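Local coordinates for protein FkbI (Streptomyces hygroscopicus, PDB 1R2J), which binds FAD and is probably an acyl-ACP dehydrogenase in the biosynthesis of the methoxymalonyl extender unit of the polyketide FK520, at residues F111-A116 with S121-R126; V153-Q158 with M216-S221; V245-T250 with R256-H261. All coordinates share one frame; numbering follows the deposited sequence.

Interaction 1: F111-A116 with S121-R126; sequences FSERQA and SAMRTR. With FAD (flavin-adenine dinucleotide), chain B.
Glu-113 drives its extended side chain across the 121-126 segment, meeting Met-123 at about a right angle, and its carboxylate receives backbone N-H groups. Glu-113 OE2 takes a nearly straight hydrogen bond from Arg-124 N (3.0 Å, 172°) and another from the amide of Gln-115, whose NE2 lies 2.8 Å away; both donors sit over the same face of the carboxylate. Thr-125 N points to OE1, though OE1 is crowded in the model and this bond is less sure. Lys-140 gives the buried carboxylate a salt bridge.

Packing is tight on this inner side. The methyl CE of Met-123, brought round by a bend at chi3 (77°), lies 3.2 Å from Phe-111 O, while Ala-116 CB meets Ala-122 CB at 3.6 Å.

Toward solvent the contact thins to one stacked pair. The Gln-115 amide lies over a face of the exposed Arg-124 guanidinium, the planes 25° apart, and Gln-115 NE2 also donates to Ala-122 O (3.1 Å), with Ala-122 O and Glu-113 OE2 both in the amide plane. Replacing Gln-115 by an alanine would probably deprive Ala-122 O of this donor and Glu-113 OE2 of one of its two, and leave the Arg-124 guanidinium without its stacking partner.

Beyond the packed side, Phe-111 N and Ser-112 N both donate to FAD O2, at 3.0 and 2.8 Å, and that oxygen stands over the centre of the Phe-111 ring. Such backbone N-H groups gripping the flavin pyrimidine, on a loop after a strand of the middle domain, are characteristic of the FAD site of the acyl-CoA dehydrogenase fold.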
loop_
_atom_site.group_PDB
_atom_site.type_symbol
_atom_site.label_atom_id
_atom_site.label_comp_id
_atom_site.label_asym_id
_atom_site.label_seq_id
_atom_site.Cartn_x
_atom_site.Cartn_y
_atom_site.Cartn_z
ATOM N N PHE A 111 -9.492 -2.606 -7.987
ATOM C CA PHE A 111 -9.482 -3.460 -9.167
ATOM C C PHE A 111 -9.954 -4.858 -8.786
ATOM O O PHE A 111 -10.555 -5.573 -9.589
ATOM C CB PHE A 111 -8.078 -3.508 -9.790
ATOM C CG PHE A 111 -6.957 -3.639 -8.786
ATOM C CD1 PHE A 111 -6.578 -4.882 -8.296
ATOM C CD2 PHE A 111 -6.288 -2.507 -8.325
ATOM C CE1 PHE A 111 -5.542 -4.999 -7.355
ATOM C CE2 PHE A 111 -5.255 -2.609 -7.387
ATOM C CZ PHE A 111 -4.880 -3.857 -6.899
ATOM N N SER A 112 -9.698 -5.235 -7.541
ATOM C CA SER A 112 -10.097 -6.544 -7.058
ATOM C C SER A 112 -11.615 -6.711 -6.924
ATOM O O SER A 112 -12.331 -5.765 -6.611
ATOM C CB SER A 112 -9.439 -6.814 -5.711
ATOM O OG SER A 112 -9.967 -8.013 -5.177
ATOM N N GLU A 113 -12.095 -7.926 -7.171
ATOM C CA GLU A 113 -13.518 -8.230 -7.060
ATOM C C GLU A 113 -13.706 -9.560 -6.335
ATOM O O GLU A 113 -12.756 -10.328 -6.172
ATOM C CB GLU A 113 -14.168 -8.292 -8.449
ATOM C CG GLU A 113 -14.039 -6.993 -9.243
ATOM C CD GLU A 113 -14.864 -6.981 -10.523
ATOM O OE1 GLU A 113 -14.637 -6.088 -11.365
ATOM O OE2 GLU A 113 -15.740 -7.858 -10.686
ATOM N N ARG A 114 -14.935 -9.827 -5.907
ATOM C CA ARG A 114 -15.251 -11.053 -5.183
ATOM C C ARG A 114 -14.717 -12.306 -5.880
ATOM O O ARG A 114 -14.176 -13.202 -5.235
ATOM C CB ARG A 114 -16.769 -11.170 -4.993
ATOM C CG ARG A 114 -17.185 -11.778 -3.663
ATOM C CD ARG A 114 -16.817 -10.864 -2.498
ATOM N NE ARG A 114 -17.252 -11.399 -1.208
ATOM C CZ ARG A 114 -17.245 -10.709 -0.071
ATOM N NH1 ARG A 114 -16.831 -9.451 -0.060
ATOM N NH2 ARG A 114 -17.645 -11.279 1.059
ATOM N N GLN A 115 -14.860 -12.363 -7.201
ATOM C CA GLN A 115 -14.405 -13.522 -7.961
ATOM C C GLN A 115 -13.055 -13.323 -8.653
ATOM O O GLN A 115 -12.547 -14.235 -9.309
ATOM C CB GLN A 115 -15.453 -13.896 -9.010
ATOM C CG GLN A 115 -15.467 -13.001 -10.249
ATOM C CD GLN A 115 -15.843 -11.554 -9.964
ATOM O OE1 GLN A 115 -16.542 -11.257 -8.994
ATOM N NE2 GLN A 115 -15.398 -10.650 -10.830
ATOM N N ALA A 116 -12.480 -12.134 -8.512
ATOM C CA ALA A 116 -11.200 -11.830 -9.143
ATOM C C ALA A 116 -10.204 -11.278 -8.127
ATOM O O ALA A 116 -10.204 -10.080 -7.835
ATOM C CB ALA A 116 -11.403 -10.823 -10.288
ATOM N N SER A 121 -7.803 -10.704 -14.369
ATOM C CA SER A 121 -8.519 -10.726 -15.639
ATOM C C SER A 121 -9.935 -11.265 -15.490
ATOM O O SER A 121 -10.700 -11.300 -16.457
ATOM C CB SER A 121 -7.744 -11.553 -16.674
ATOM O OG SER A 121 -7.556 -12.887 -16.241
ATOM N N ALA A 122 -10.284 -11.675 -14.275
ATOM C CA ALA A 122 -11.610 -12.214 -14.003
ATOM C C ALA A 122 -12.618 -11.148 -13.567
ATOM O O ALA A 122 -13.788 -11.454 -13.362
ATOM C CB ALA A 122 -11.512 -13.304 -12.944
ATOM N N MET A 123 -12.175 -9.903 -13.411
ATOM C CA MET A 123 -13.093 -8.837 -13.000
ATOM C C MET A 123 -14.166 -8.642 -14.076
ATOM O O MET A 123 -13.879 -8.762 -15.267
ATOM C CB MET A 123 -12.336 -7.523 -12.771
ATOM C CG MET A 123 -11.555 -7.016 -13.970
ATOM S SD MET A 123 -10.995 -5.300 -13.781
ATOM C CE MET A 123 -9.593 -5.475 -12.655
ATOM N N ARG A 124 -15.397 -8.349 -13.661
ATOM C CA ARG A 124 -16.491 -8.164 -14.614
ATOM C C ARG A 124 -17.037 -6.744 -14.683
ATOM O O ARG A 124 -17.955 -6.465 -15.458
ATOM C CB ARG A 124 -17.638 -9.128 -14.302
ATOM C CG ARG A 124 -17.420 -10.544 -14.808
ATOM C CD ARG A 124 -17.394 -11.543 -13.675
ATOM N NE ARG A 124 -18.535 -11.375 -12.782
ATOM C CZ ARG A 124 -18.884 -12.252 -11.846
ATOM N NH1 ARG A 124 -18.181 -13.364 -11.686
ATOM N NH2 ARG A 124 -19.930 -12.014 -11.067
ATOM N N THR A 125 -16.488 -5.849 -13.873
ATOM C CA THR A 125 -16.946 -4.468 -13.889
ATOM C C THR A 125 -16.729 -3.904 -15.294
ATOM O O THR A 125 -15.702 -4.163 -15.928
ATOM C CB THR A 125 -16.179 -3.623 -12.857
ATOM O OG1 THR A 125 -16.556 -2.246 -12.984
ATOM C CG2 THR A 125 -14.690 -3.760 -13.073
ATOM N N ARG A 126 -17.700 -3.133 -15.775
ATOM C CA ARG A 126 -17.632 -2.564 -17.116
ATOM C C ARG A 126 -17.684 -1.036 -17.163
ATOM O O ARG A 126 -18.368 -0.404 -16.368
ATOM C CB ARG A 126 -18.778 -3.130 -17.965
ATOM C CG ARG A 126 -20.094 -3.280 -17.214
ATOM C CD ARG A 126 -21.016 -4.271 -17.912
ATOM N NE ARG A 126 -22.335 -4.317 -17.286
ATOM C CZ ARG A 126 -22.566 -4.804 -16.069
ATOM N NH1 ARG A 126 -21.564 -5.290 -15.347
ATOM N NH2 ARG A 126 -23.797 -4.800 -15.573
HETATM P PA FAD B . -7.385 -15.908 -4.024
HETATM O O1A FAD B . -6.817 -14.879 -4.887
HETATM O O2A FAD B . -8.792 -16.354 -3.730
HETATM O O5B FAD B . -6.561 -16.333 -2.808
HETATM C C5B FAD B . -5.904 -17.457 -3.243
HETATM C C4B FAD B . -4.945 -18.138 -2.328
HETATM O O4B FAD B . -4.603 -19.102 -3.386
HETATM C C3B FAD B . -3.749 -17.255 -2.165
HETATM O O3B FAD B . -3.009 -17.709 -1.080
HETATM C C2B FAD B . -3.022 -17.374 -3.419
HETATM O O2B FAD B . -1.598 -17.099 -3.466
HETATM C C1B FAD B . -3.331 -18.818 -3.910
HETATM N N9A FAD B . -3.389 -18.880 -5.333
HETATM C C8A FAD B . -4.328 -18.354 -6.261
HETATM N N7A FAD B . -4.065 -18.592 -7.512
HETATM C C5A FAD B . -2.891 -19.319 -7.482
HETATM C C6A FAD B . -2.090 -19.882 -8.480
HETATM N N6A FAD B . -2.384 -19.790 -9.784
HETATM N N1A FAD B . -0.951 -20.562 -8.093
HETATM C C2A FAD B . -0.622 -20.678 -6.785
HETATM N N3A FAD B . -1.357 -20.155 -5.715
HETATM C C4A FAD B . -2.501 -19.482 -6.226
HETATM N N1 FAD B . -7.495 -5.016 -3.719
HETATM C C2 FAD B . -7.611 -3.867 -4.505
HETATM O O2 FAD B . -7.989 -3.913 -5.690
HETATM N N3 FAD B . -7.303 -2.634 -3.949
HETATM C C4 FAD B . -6.879 -2.427 -2.611
HETATM O O4 FAD B . -6.627 -1.253 -2.205
HETATM C C4X FAD B . -6.792 -3.570 -1.849
HETATM N N5 FAD B . -6.381 -3.374 -0.461
HETATM C C5X FAD B . -6.308 -4.513 0.369
HETATM C C6 FAD B . -5.941 -4.417 1.738
HETATM C C7 FAD B . -5.891 -5.527 2.634
HETATM C C7M FAD B . -5.490 -5.325 4.093
HETATM C C8 FAD B . -6.239 -6.808 2.122
HETATM C C8M FAD B . -6.264 -8.072 2.963
HETATM C C9 FAD B . -6.581 -6.958 0.802
HETATM C C9A FAD B . -6.605 -5.843 -0.113
HETATM N N10 FAD B . -6.980 -5.955 -1.553
HETATM C C10 FAD B . -7.095 -4.852 -2.407
HETATM C "C1'" FAD B . -7.147 -7.314 -1.844
HETATM C "C2'" FAD B . -5.753 -8.001 -2.347
HETATM O "O2'" FAD B . -5.795 -7.608 -3.749
HETATM C "C3'" FAD B . -6.017 -9.399 -2.285
HETATM O "O3'" FAD B . -5.219 -9.970 -1.219
HETATM C "C4'" FAD B . -5.856 -10.520 -3.342
HETATM O "O4'" FAD B . -6.329 -10.341 -4.650
HETATM C "C5'" FAD B . -6.671 -11.469 -2.599
HETATM O "O5'" FAD B . -7.458 -12.307 -3.390
HETATM P P FAD B . -8.500 -13.241 -2.566
HETATM O O1P FAD B . -8.874 -12.870 -3.846
HETATM O O2P FAD B . -9.748 -14.162 -2.623
HETATM O O3P FAD B . -7.990 -14.642 -3.216
#

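Interaction 2: V153-Q158 with M216-S221; sequences VVFGLQ and MLVAAS
Phe-155 carries the whole contact, reaching from strand 151-156 to the segment that leads into helix 219-248. The meeting is between the beta-stranded middle domain and the helical C-terminal domain of the acyl-CoA dehydrogenase fold.

The apolar part is the larger. With CG anti to its carbonyl carbon (chi1 -84°), the ring projects toward Val-218, and the two side chains cross at a slant. The CG2 branch of Val-218 presses closely on the ring, 3.3 Å from Phe-155 CD1. Leu-217 comes in at the ring edge, near its plane, its CB 3.9 Å from Phe-155 CE1. At the far corner of the ring Ser-221 adds its CB, 3.8 Å from Phe-155 CZ. Phe-155 also packs on Phe-111 and Val-109, both of which contact the flavin, which places the ring in the second shell of the FAD site.

Polar groups play a lesser part, and the two segments share no hydrogen bond. The Ser-221 hydroxyl is hydrogen-bonded to Thr-84 of helix 69-88, while its CB makes the closer approach to the ring. The backbone amide of Val-218 comes nearest the ring, its N 3.2 Å from Phe-155 CE1.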
loop_
_atom_site.group_PDB
_atom_site.type_symbol
_atom_site.label_atom_id
_atom_site.label_comp_id
_atom_site.label_asym_id
_atom_site.label_seq_id
_atom_site.Cartn_x
_atom_site.Cartn_y
_atom_site.Cartn_z
ATOM N N VAL A 153 -10.360 5.368 -8.099
ATOM C CA VAL A 153 -9.743 4.974 -9.359
ATOM C C VAL A 153 -10.160 3.533 -9.606
ATOM O O VAL A 153 -9.619 2.601 -9.005
ATOM C CB VAL A 153 -8.218 5.088 -9.273
ATOM C CG1 VAL A 153 -7.589 4.788 -10.626
ATOM C CG2 VAL A 153 -7.847 6.484 -8.815
ATOM N N VAL A 154 -11.129 3.365 -10.500
ATOM C CA VAL A 154 -11.694 2.055 -10.805
ATOM C C VAL A 154 -11.264 1.410 -12.119
ATOM O O VAL A 154 -11.280 2.045 -13.178
ATOM C CB VAL A 154 -13.241 2.140 -10.779
ATOM C CG1 VAL A 154 -13.865 0.785 -11.059
ATOM C CG2 VAL A 154 -13.691 2.658 -9.437
ATOM N N PHE A 155 -10.895 0.135 -12.031
ATOM C CA PHE A 155 -10.481 -0.655 -13.185
ATOM C C PHE A 155 -11.689 -1.458 -13.656
ATOM O O PHE A 155 -12.537 -1.845 -12.846
ATOM C CB PHE A 155 -9.354 -1.622 -12.802
ATOM C CG PHE A 155 -7.979 -1.010 -12.845
ATOM C CD1 PHE A 155 -7.173 -1.165 -13.963
ATOM C CD2 PHE A 155 -7.492 -0.284 -11.769
ATOM C CE1 PHE A 155 -5.901 -0.611 -14.007
ATOM C CE2 PHE A 155 -6.220 0.274 -11.805
ATOM C CZ PHE A 155 -5.423 0.110 -12.925
ATOM N N GLY A 156 -11.760 -1.712 -14.959
ATOM C CA GLY A 156 -12.871 -2.465 -15.510
ATOM C C GLY A 156 -12.674 -2.826 -16.971
ATOM O O GLY A 156 -11.637 -2.509 -17.558
ATOM N N LEU A 157 -13.666 -3.494 -17.557
ATOM C CA LEU A 157 -13.595 -3.895 -18.957
ATOM C C LEU A 157 -14.463 -2.984 -19.811
ATOM O O LEU A 157 -15.613 -2.699 -19.472
ATOM C CB LEU A 157 -14.063 -5.340 -19.129
ATOM C CG LEU A 157 -13.402 -6.410 -18.256
ATOM C CD1 LEU A 157 -14.032 -7.767 -18.550
ATOM C CD2 LEU A 157 -11.912 -6.445 -18.525
ATOM N N GLN A 158 -13.909 -2.529 -20.926
ATOM C CA GLN A 158 -14.652 -1.651 -21.811
ATOM C C GLN A 158 -15.677 -2.508 -22.555
ATOM O O GLN A 158 -16.592 -3.056 -21.937
ATOM C CB GLN A 158 -13.690 -0.964 -22.779
ATOM C CG GLN A 158 -14.130 0.421 -23.213
ATOM C CD GLN A 158 -12.957 1.366 -23.369
ATOM O OE1 GLN A 158 -11.867 0.957 -23.772
ATOM N NE2 GLN A 158 -13.177 2.638 -23.063
ATOM N N MET A 216 -0.974 -5.063 -18.400
ATOM C CA MET A 216 -0.364 -3.804 -18.834
ATOM C C MET A 216 -0.951 -2.778 -17.875
ATOM O O MET A 216 -0.241 -2.232 -17.032
ATOM C CB MET A 216 -0.747 -3.474 -20.280
ATOM C CG MET A 216 -0.389 -4.565 -21.283
ATOM S SD MET A 216 1.344 -5.100 -21.194
ATOM C CE MET A 216 1.196 -6.609 -20.235
ATOM N N LEU A 217 -2.249 -2.511 -18.015
ATOM C CA LEU A 217 -2.935 -1.620 -17.090
ATOM C C LEU A 217 -2.948 -2.549 -15.874
ATOM O O LEU A 217 -2.777 -3.757 -16.031
ATOM C CB LEU A 217 -4.369 -1.343 -17.550
ATOM C CG LEU A 217 -4.627 -0.774 -18.949
ATOM C CD1 LEU A 217 -6.117 -0.793 -19.218
ATOM C CD2 LEU A 217 -4.086 0.641 -19.060
ATOM N N VAL A 218 -3.155 -2.020 -14.677
ATOM C CA VAL A 218 -3.130 -2.863 -13.480
ATOM C C VAL A 218 -1.665 -3.206 -13.226
ATOM O O VAL A 218 -1.146 -2.954 -12.143
ATOM C CB VAL A 218 -3.902 -4.202 -13.660
ATOM C CG1 VAL A 218 -3.869 -4.989 -12.358
ATOM C CG2 VAL A 218 -5.338 -3.941 -14.083
ATOM N N ALA A 219 -1.009 -3.785 -14.229
ATOM C CA ALA A 219 0.404 -4.136 -14.117
ATOM C C ALA A 219 1.174 -2.836 -13.945
ATOM O O ALA A 219 2.184 -2.779 -13.245
ATOM C CB ALA A 219 0.869 -4.856 -15.366
ATOM N N ALA A 220 0.678 -1.790 -14.594
ATOM C CA ALA A 220 1.296 -0.479 -14.507
ATOM C C ALA A 220 1.040 0.097 -13.123
ATOM O O ALA A 220 1.928 0.689 -12.516
ATOM C CB ALA A 220 0.717 0.442 -15.568
ATOM N N SER A 221 -0.179 -0.088 -12.627
ATOM C CA SER A 221 -0.557 0.420 -11.316
ATOM C C SER A 221 0.041 -0.413 -10.184
ATOM O O SER A 221 0.404 0.125 -9.136
ATOM C CB SER A 221 -2.080 0.448 -11.189
ATOM O OG SER A 221 -2.471 0.887 -9.896
#

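Interaction 3: V245-T250 with R256-H261; sequences VAHART and RPLGDH
Ala-248 and Leu-258 bury the most surface here, with Pro-257 third. Ala-248 works chiefly through its backbone: its carbonyl oxygen, near the C-terminal end of helix 219-248, accepts a hydrogen bond from Gly-259 N at 2.7 Å. The bond is short but bent, with an N-H...O angle of 148°, and the donor is tilted 23° from the carbonyl plane. The methyl of Ala-248 lies alongside the same glycine, its CB 4.0 Å from Gly-259 N. The absence of a side chain on Gly-259 matters, because a CB there would point toward the helix end and come tightly against the Ala-248 oxygen.

Strand 252-253, in the connecting loop, pairs antiparallel with 256-257 at the start of the second segment, before helix 262-287 begins. The whole is a helical hairpin of the C-terminal helical domain, in which the next helix packs back against the first: Ala-248 and Val-245 both touch Ile-268.

Leu-258 closes the contact on another side. Its CG lies anti to the carbonyl carbon (chi1 -59°), and the chain is extended beyond it, carrying Leu-258 CD1 to within 3.6 Å of His-247 CD2. The leucine crosses this ring at a slant, while its CB stays 3.9 Å from Ala-248 O. Pro-257 contributes its CB, 3.8 Å from Ala-248 O. Gly-259 sits within a short 3-10 turn, held by Asp-260 N to Pro-257 O and by His-261 N to Leu-258 O, which delivers His-261 to the N-cap position of helix 262-287. The His-261 imidazole reaches back to strand 252-253, where NE2 is hydrogen-bonded to Gln-253 O.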
loop_
_atom_site.group_PDB
_atom_site.type_symbol
_atom_site.label_atom_id
_atom_site.label_comp_id
_atom_site.label_asym_id
_atom_site.label_seq_id
_atom_site.Cartn_x
_atom_site.Cartn_y
_atom_site.Cartn_z
ATOM N N VAL A 245 15.086 -5.274 20.252
ATOM C CA VAL A 245 16.347 -4.884 20.862
ATOM C C VAL A 245 16.086 -4.121 22.164
ATOM O O VAL A 245 16.747 -4.368 23.170
ATOM C CB VAL A 245 17.200 -4.019 19.908
ATOM C CG1 VAL A 245 17.591 -4.829 18.685
ATOM C CG2 VAL A 245 16.422 -2.800 19.474
ATOM N N ALA A 246 15.116 -3.212 22.152
ATOM C CA ALA A 246 14.802 -2.436 23.355
ATOM C C ALA A 246 14.442 -3.367 24.509
ATOM O O ALA A 246 14.886 -3.165 25.639
ATOM C CB ALA A 246 13.654 -1.471 23.084
ATOM N N HIS A 247 13.645 -4.393 24.222
ATOM C CA HIS A 247 13.241 -5.346 25.252
ATOM C C HIS A 247 14.431 -6.215 25.675
ATOM O O HIS A 247 14.616 -6.503 26.859
ATOM C CB HIS A 247 12.108 -6.235 24.721
ATOM C CG HIS A 247 11.429 -7.059 25.774
ATOM N ND1 HIS A 247 10.719 -6.499 26.817
ATOM C CD2 HIS A 247 11.310 -8.401 25.918
ATOM C CE1 HIS A 247 10.189 -7.460 27.555
ATOM N NE2 HIS A 247 10.532 -8.623 27.031
ATOM N N ALA A 248 15.244 -6.608 24.697
ATOM C CA ALA A 248 16.407 -7.462 24.920
ATOM C C ALA A 248 17.552 -6.856 25.740
ATOM O O ALA A 248 18.295 -7.591 26.396
ATOM C CB ALA A 248 16.945 -7.951 23.577
ATOM N N ARG A 249 17.724 -5.537 25.706
ATOM C CA ARG A 249 18.813 -4.968 26.487
ATOM C C ARG A 249 18.356 -4.359 27.802
ATOM O O ARG A 249 19.167 -3.833 28.557
ATOM C CB ARG A 249 19.625 -3.950 25.661
ATOM C CG ARG A 249 18.877 -2.751 25.120
ATOM C CD ARG A 249 19.763 -1.982 24.139
ATOM N NE ARG A 249 19.020 -0.908 23.493
ATOM C CZ ARG A 249 19.383 -0.297 22.369
ATOM N NH1 ARG A 249 20.501 -0.637 21.738
ATOM N NH2 ARG A 249 18.598 0.641 21.856
ATOM N N THR A 250 17.063 -4.468 28.089
ATOM C CA THR A 250 16.505 -3.924 29.322
ATOM C C THR A 250 15.920 -5.010 30.228
ATOM O O THR A 250 16.154 -5.012 31.434
ATOM C CB THR A 250 15.401 -2.900 29.024
ATOM O OG1 THR A 250 14.349 -3.540 28.297
ATOM C CG2 THR A 250 15.951 -1.747 28.194
ATOM N N ARG A 256 20.453 -11.840 33.996
ATOM C CA ARG A 256 21.107 -11.064 32.948
ATOM C C ARG A 256 20.148 -10.596 31.860
ATOM O O ARG A 256 19.073 -11.162 31.676
ATOM C CB ARG A 256 22.254 -11.871 32.332
ATOM C CG ARG A 256 21.815 -13.099 31.573
ATOM C CD ARG A 256 22.981 -14.049 31.378
ATOM N NE ARG A 256 23.395 -14.626 32.653
ATOM C CZ ARG A 256 24.315 -15.576 32.786
ATOM N NH1 ARG A 256 24.626 -16.035 33.992
ATOM N NH2 ARG A 256 24.920 -16.074 31.715
ATOM N N PRO A 257 20.528 -9.541 31.130
ATOM C CA PRO A 257 19.657 -9.037 30.068
ATOM C C PRO A 257 19.374 -10.159 29.071
ATOM O O PRO A 257 20.247 -10.974 28.789
ATOM C CB PRO A 257 20.483 -7.905 29.455
ATOM C CG PRO A 257 21.335 -7.435 30.619
ATOM C CD PRO A 257 21.765 -8.747 31.220
ATOM N N LEU A 258 18.148 -10.207 28.561
ATOM C CA LEU A 258 17.753 -11.229 27.598
ATOM C C LEU A 258 18.756 -11.294 26.452
ATOM O O LEU A 258 19.056 -12.364 25.929
ATOM C CB LEU A 258 16.373 -10.906 27.021
ATOM C CG LEU A 258 15.191 -10.799 27.984
ATOM C CD1 LEU A 258 13.935 -10.468 27.193
ATOM C CD2 LEU A 258 15.014 -12.101 28.754
ATOM N N GLY A 259 19.266 -10.130 26.064
ATOM C CA GLY A 259 20.217 -10.063 24.973
ATOM C C GLY A 259 21.448 -10.917 25.191
ATOM O O GLY A 259 22.098 -11.307 24.223
ATOM N N ASP A 260 21.780 -11.192 26.453
ATOM C CA ASP A 260 22.951 -12.009 26.764
ATOM C C ASP A 260 22.685 -13.502 26.587
ATOM O O ASP A 260 23.613 -14.299 26.602
ATOM C CB ASP A 260 23.454 -11.741 28.190
ATOM C CG ASP A 260 24.077 -10.362 28.342
ATOM O OD1 ASP A 260 24.336 -9.707 27.317
ATOM O OD2 ASP A 260 24.323 -9.935 29.490
ATOM N N HIS A 261 21.421 -13.890 26.444
ATOM C CA HIS A 261 21.113 -15.296 26.216
ATOM C C HIS A 261 21.274 -15.491 24.709
ATOM O O HIS A 261 20.567 -14.871 23.908
ATOM C CB HIS A 261 19.690 -15.608 26.675
ATOM C CG HIS A 261 19.485 -15.409 28.143
ATOM N ND1 HIS A 261 20.244 -16.061 29.092
ATOM C CD2 HIS A 261 18.623 -14.621 28.826
ATOM C CE1 HIS A 261 19.857 -15.682 30.297
ATOM N NE2 HIS A 261 18.875 -14.809 30.164
#

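In the fold
Interactions 1 and 2 are buried neighbours, their centres 11 Å apart, and they touch where Thr-125 O probably accepts a hydrogen bond from Leu-157 N. Interaction 3 is a surface contact, its centre about 49 Å from those of the other two, on the opposite side of the chain's centre, yet it shares helix 219-248 with interaction 2: one uses the segment leading into the helix, the other lies near its C-terminal end. The chemistry follows the place. Interaction 1, beside the flavin, spends its carboxylate and amide on backbone groups; interaction 2, between domains, relies on a phenylalanine wedged among apolar groups; interaction 3 depends on a single backbone bond and modest packing.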